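Local coordinates for protein aldehyde dehydrogenase (PDB 3K9D) that probably acts as an NAD- or NADP-dependent oxidoreductase on aldehyde substrates, at residues S395-G409 and L420-N433. Numbering follows the deposited sequence.
Sequences SRLLVNTPGALGGIG and LGCGAVGGSSSSDN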
loop_
_atom_site.group_PDB
_atom_site.type_symbol
_atom_site.label_atom_id
_atom_site.label_comp_id
_atom_site.label_asym_id
_atom_site.label_seq_id
_atom_site.Cartn_x
_atom_site.Cartn_y
_atom_site.Cartn_z
ATOM N N SER A 395 -14.398 3.974 5.404
ATOM C CA SER A 395 -14.072 3.035 4.334
ATOM C C SER A 395 -15.149 1.986 4.131
ATOM O O SER A 395 -15.241 1.368 3.063
ATOM C CB SER A 395 -12.739 2.364 4.608
ATOM O OG SER A 395 -11.719 3.347 4.719
ATOM N N ARG A 396 -15.961 1.778 5.162
ATOM C CA ARG A 396 -17.081 0.851 5.061
ATOM C C ARG A 396 -18.318 1.513 5.650
ATOM O O ARG A 396 -18.338 1.891 6.811
ATOM C CB ARG A 396 -16.761 -0.524 5.706
ATOM C CG ARG A 396 -16.283 -0.463 7.152
ATOM C CD ARG A 396 -15.542 -1.707 7.641
ATOM N NE ARG A 396 -14.408 -2.093 6.807
ATOM C CZ ARG A 396 -13.241 -1.450 6.696
ATOM N NH1 ARG A 396 -12.991 -0.337 7.360
ATOM N NH2 ARG A 396 -12.303 -1.943 5.891
ATOM N N LEU A 397 -19.342 1.686 4.826
ATOM C CA LEU A 397 -20.594 2.246 5.310
ATOM C C LEU A 397 -21.701 1.205 5.251
ATOM O O LEU A 397 -22.090 0.726 4.195
ATOM C CB LEU A 397 -20.979 3.506 4.542
ATOM C CG LEU A 397 -21.754 4.573 5.319
ATOM C CD1 LEU A 397 -21.583 5.888 4.610
ATOM C CD2 LEU A 397 -23.217 4.244 5.449
ATOM N N LEU A 398 -22.223 0.867 6.416
ATOM C CA LEU A 398 -23.142 -0.252 6.506
ATOM C C LEU A 398 -24.594 0.195 6.490
ATOM O O LEU A 398 -24.961 1.139 7.171
ATOM C CB LEU A 398 -22.810 -1.091 7.728
ATOM C CG LEU A 398 -21.330 -1.463 7.764
ATOM C CD1 LEU A 398 -21.029 -2.113 9.072
ATOM C CD2 LEU A 398 -20.899 -2.348 6.580
ATOM N N VAL A 399 -25.396 -0.472 5.658
ATOM C CA VAL A 399 -26.804 -0.152 5.528
ATOM C C VAL A 399 -27.655 -1.333 6.005
ATOM O O VAL A 399 -27.506 -2.457 5.507
ATOM C CB VAL A 399 -27.180 0.261 4.080
ATOM C CG1 VAL A 399 -28.634 0.717 4.008
ATOM C CG2 VAL A 399 -26.246 1.381 3.560
ATOM N N ASN A 400 -28.524 -1.055 6.976
ATOM C CA ASN A 400 -29.542 -2.004 7.478
ATOM C C ASN A 400 -28.962 -3.351 7.919
ATOM O O ASN A 400 -29.410 -4.410 7.482
ATOM C CB ASN A 400 -30.668 -2.195 6.445
ATOM C CG ASN A 400 -31.455 -0.923 6.193
ATOM O OD1 ASN A 400 -31.577 -0.073 7.058
ATOM N ND2 ASN A 400 -32.023 -0.811 5.022
ATOM N N THR A 401 -27.962 -3.294 8.788
ATOM C CA THR A 401 -27.223 -4.490 9.166
ATOM C C THR A 401 -26.583 -4.188 10.514
ATOM O O THR A 401 -26.412 -3.014 10.847
ATOM C CB THR A 401 -26.179 -4.915 8.042
ATOM O OG1 THR A 401 -25.862 -6.318 8.143
ATOM C CG2 THR A 401 -24.907 -4.071 8.059
ATOM N N PRO A 402 -26.288 -5.230 11.316
ATOM C CA PRO A 402 -25.474 -5.052 12.528
ATOM C C PRO A 402 -24.055 -4.577 12.190
ATOM O O PRO A 402 -23.416 -5.147 11.311
ATOM C CB PRO A 402 -25.403 -6.464 13.131
ATOM C CG PRO A 402 -26.318 -7.317 12.355
ATOM C CD PRO A 402 -26.742 -6.626 11.132
ATOM N N GLY A 403 -23.572 -3.553 12.892
ATOM C CA GLY A 403 -22.240 -2.965 12.632
ATOM C C GLY A 403 -21.057 -3.921 12.656
ATOM O O GLY A 403 -20.280 -3.957 11.715
ATOM N N ALA A 404 -20.929 -4.696 13.729
ATOM C CA ALA A 404 -19.816 -5.630 13.921
ATOM C C ALA A 404 -19.787 -6.702 12.842
ATOM O O ALA A 404 -18.736 -7.018 12.287
ATOM C CB ALA A 404 -19.930 -6.294 15.287
ATOM N N LEU A 405 -20.974 -7.231 12.559
ATOM C CA LEU A 405 -21.193 -8.340 11.671
ATOM C C LEU A 405 -21.210 -7.887 10.206
ATOM O O LEU A 405 -20.799 -8.621 9.323
ATOM C CB LEU A 405 -22.519 -9.023 12.047
ATOM C CG LEU A 405 -22.630 -10.078 13.163
ATOM C CD1 LEU A 405 -21.703 -9.884 14.367
ATOM C CD2 LEU A 405 -24.089 -10.147 13.640
ATOM N N GLY A 406 -21.689 -6.679 9.945
ATOM C CA GLY A 406 -21.691 -6.174 8.576
ATOM C C GLY A 406 -20.326 -5.675 8.124
ATOM O O GLY A 406 -19.942 -5.871 6.968
ATOM N N GLY A 407 -19.587 -5.058 9.048
ATOM C CA GLY A 407 -18.260 -4.467 8.766
ATOM C C GLY A 407 -17.188 -5.481 8.434
ATOM O O GLY A 407 -16.305 -5.222 7.602
ATOM N N ILE A 408 -17.275 -6.647 9.070
ATOM C CA ILE A 408 -16.373 -7.758 8.776
ATOM C C ILE A 408 -16.797 -8.596 7.553
ATOM O O ILE A 408 -16.051 -9.452 7.112
ATOM C CB ILE A 408 -16.086 -8.658 10.038
ATOM C CG1 ILE A 408 -17.277 -9.555 10.405
ATOM C CG2 ILE A 408 -15.573 -7.803 11.228
ATOM C CD1 ILE A 408 -17.025 -10.451 11.627
ATOM N N GLY A 409 -17.988 -8.349 7.013
ATOM C CA GLY A 409 -18.489 -9.134 5.879
ATOM C C GLY A 409 -19.170 -10.455 6.240
ATOM O O GLY A 409 -19.195 -11.392 5.431
ATOM N N LEU A 420 -9.492 -4.708 8.951
ATOM C CA LEU A 420 -10.326 -3.743 8.288
ATOM C C LEU A 420 -9.502 -2.469 8.131
ATOM O O LEU A 420 -9.275 -1.749 9.103
ATOM C CB LEU A 420 -11.606 -3.511 9.126
ATOM C CG LEU A 420 -12.391 -4.767 9.572
ATOM C CD1 LEU A 420 -13.696 -4.411 10.291
ATOM C CD2 LEU A 420 -12.713 -5.672 8.413
ATOM N N GLY A 421 -9.012 -2.216 6.918
ATOM C CA GLY A 421 -8.155 -1.052 6.691
ATOM C C GLY A 421 -8.941 0.238 6.824
ATOM O O GLY A 421 -10.119 0.274 6.465
ATOM N N CYS A 422 -8.303 1.278 7.367
ATOM C CA CYS A 422 -8.944 2.586 7.506
ATOM C C CYS A 422 -8.591 3.552 6.372
ATOM O O CYS A 422 -9.140 4.663 6.296
ATOM C CB CYS A 422 -8.655 3.219 8.873
ATOM S SG CYS A 422 -6.917 3.368 9.342
ATOM N N GLY A 423 -7.681 3.134 5.486
ATOM C CA GLY A 423 -7.279 3.996 4.389
ATOM C C GLY A 423 -6.478 5.194 4.827
ATOM O O GLY A 423 -6.086 5.309 5.997
ATOM N N ALA A 424 -6.246 6.099 3.879
ATOM C CA ALA A 424 -5.403 7.262 4.105
ATOM C C ALA A 424 -5.902 8.201 5.199
ATOM O O ALA A 424 -5.091 8.729 5.963
ATOM C CB ALA A 424 -5.216 8.015 2.825
ATOM N N VAL A 425 -7.221 8.402 5.288
ATOM C CA VAL A 425 -7.792 9.352 6.259
ATOM C C VAL A 425 -7.513 8.905 7.700
ATOM O O VAL A 425 -7.300 9.731 8.585
ATOM C CB VAL A 425 -9.302 9.693 5.982
ATOM C CG1 VAL A 425 -10.215 8.559 6.352
ATOM C CG2 VAL A 425 -9.725 10.986 6.695
ATOM N N GLY A 426 -7.425 7.595 7.898
ATOM C CA GLY A 426 -7.041 7.034 9.182
ATOM C C GLY A 426 -5.563 6.705 9.317
ATOM O O GLY A 426 -5.153 6.149 10.330
ATOM N N GLY A 427 -4.761 7.050 8.309
ATOM C CA GLY A 427 -3.310 6.826 8.348
ATOM C C GLY A 427 -2.799 5.478 7.864
ATOM O O GLY A 427 -1.683 5.062 8.221
ATOM N N SER A 428 -3.607 4.793 7.054
ATOM C CA SER A 428 -3.245 3.485 6.514
ATOM C C SER A 428 -3.060 3.484 4.996
ATOM O O SER A 428 -3.483 4.410 4.304
ATOM C CB SER A 428 -4.283 2.428 6.921
ATOM O OG SER A 428 -3.973 1.155 6.371
ATOM N N SER A 429 -2.432 2.424 4.494
ATOM C CA SER A 429 -2.181 2.238 3.061
ATOM C C SER A 429 -3.365 1.661 2.285
ATOM O O SER A 429 -3.367 1.671 1.051
ATOM C CB SER A 429 -0.979 1.321 2.873
ATOM O OG SER A 429 -1.216 0.063 3.487
ATOM N N SER A 430 -4.356 1.139 3.002
ATOM C CA SER A 430 -5.492 0.485 2.373
ATOM C C SER A 430 -6.791 0.718 3.128
ATOM O O SER A 430 -6.811 0.717 4.356
ATOM C CB SER A 430 -5.263 -1.023 2.321
ATOM O OG SER A 430 -6.312 -1.666 1.613
ATOM N N SER A 431 -7.877 0.851 2.375
ATOM C CA SER A 431 -9.223 0.948 2.929
ATOM C C SER A 431 -9.927 -0.408 2.825
ATOM O O SER A 431 -11.115 -0.534 3.146
ATOM C CB SER A 431 -10.027 1.992 2.148
ATOM O OG SER A 431 -10.057 1.655 0.766
ATOM N N ASP A 432 -9.197 -1.424 2.366
ATOM C CA ASP A 432 -9.836 -2.701 2.094
ATOM C C ASP A 432 -10.102 -3.506 3.355
ATOM O O ASP A 432 -9.421 -3.344 4.378
ATOM C CB ASP A 432 -9.033 -3.532 1.084
ATOM C CG ASP A 432 -8.826 -2.803 -0.249
ATOM O OD1 ASP A 432 -9.615 -1.894 -0.591
ATOM O OD2 ASP A 432 -7.862 -3.141 -0.954
ATOM N N ASN A 433 -11.135 -4.340 3.280
ATOM C CA ASN A 433 -11.217 -5.523 4.125
ATOM C C ASN A 433 -10.229 -6.448 3.477
ATOM O O ASN A 433 -10.430 -6.893 2.349
ATOM C CB ASN A 433 -12.612 -6.140 4.056
ATOM C CG ASN A 433 -13.608 -5.477 5.005
ATOM O OD1 ASN A 433 -13.530 -4.286 5.282
ATOM N ND2 ASN A 433 -14.562 -6.256 5.496
HETATM O O HOH W 1 -13.728 -0.630 2.114
#
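Arg396, on strand 396-399, grips Asn433 and Gly421 of the loop 420-433 through two forked pairs of hydrogen bonds, an example of one buried guanidinium knitting a loop to a sheet edge. Side-on, NE and NH2 of Arg396 both donate to Asn433 OD1, the NH2 bond being 2.7 Å and the amide plane tilted just 22° from the guanidinium. End-on, NH1 and NH2 of Arg396 share Gly421 O, at 3.1 and 3.2 Å; NH2 arrives on a lone pair, NH1 from above the carbonyl plane. The side chain folds at its CD-NE end (chi3 54°), which turns NE and NH2 to the Asn433 amide. The amide thus held passes the connection on: Asn433 ND2 reaches Gly407 O over 2.9 Å by a nearly straight bond (168°), and is also hydrogen-bonded to Val415 O. Strand 396-399 edges the parallel sheet of the aldehyde dehydrogenase fold within its chain, and the second subunit extends that sheet in parallel; helix 403-407 follows and closes in a Schellman motif at Gly409. Over one face of the Arg396 guanidinium lies Leu420 CB, 3.6 Å above its plane; the apolar contact proper is Leu420 CD1 with Ile408 CG2, 4.0 Å apart. Ser395 OG packs on Ser431 CB at 3.4 Å and is hydrogen-bonded to Gly372 O; a water links Ser395 O and Ser431 O.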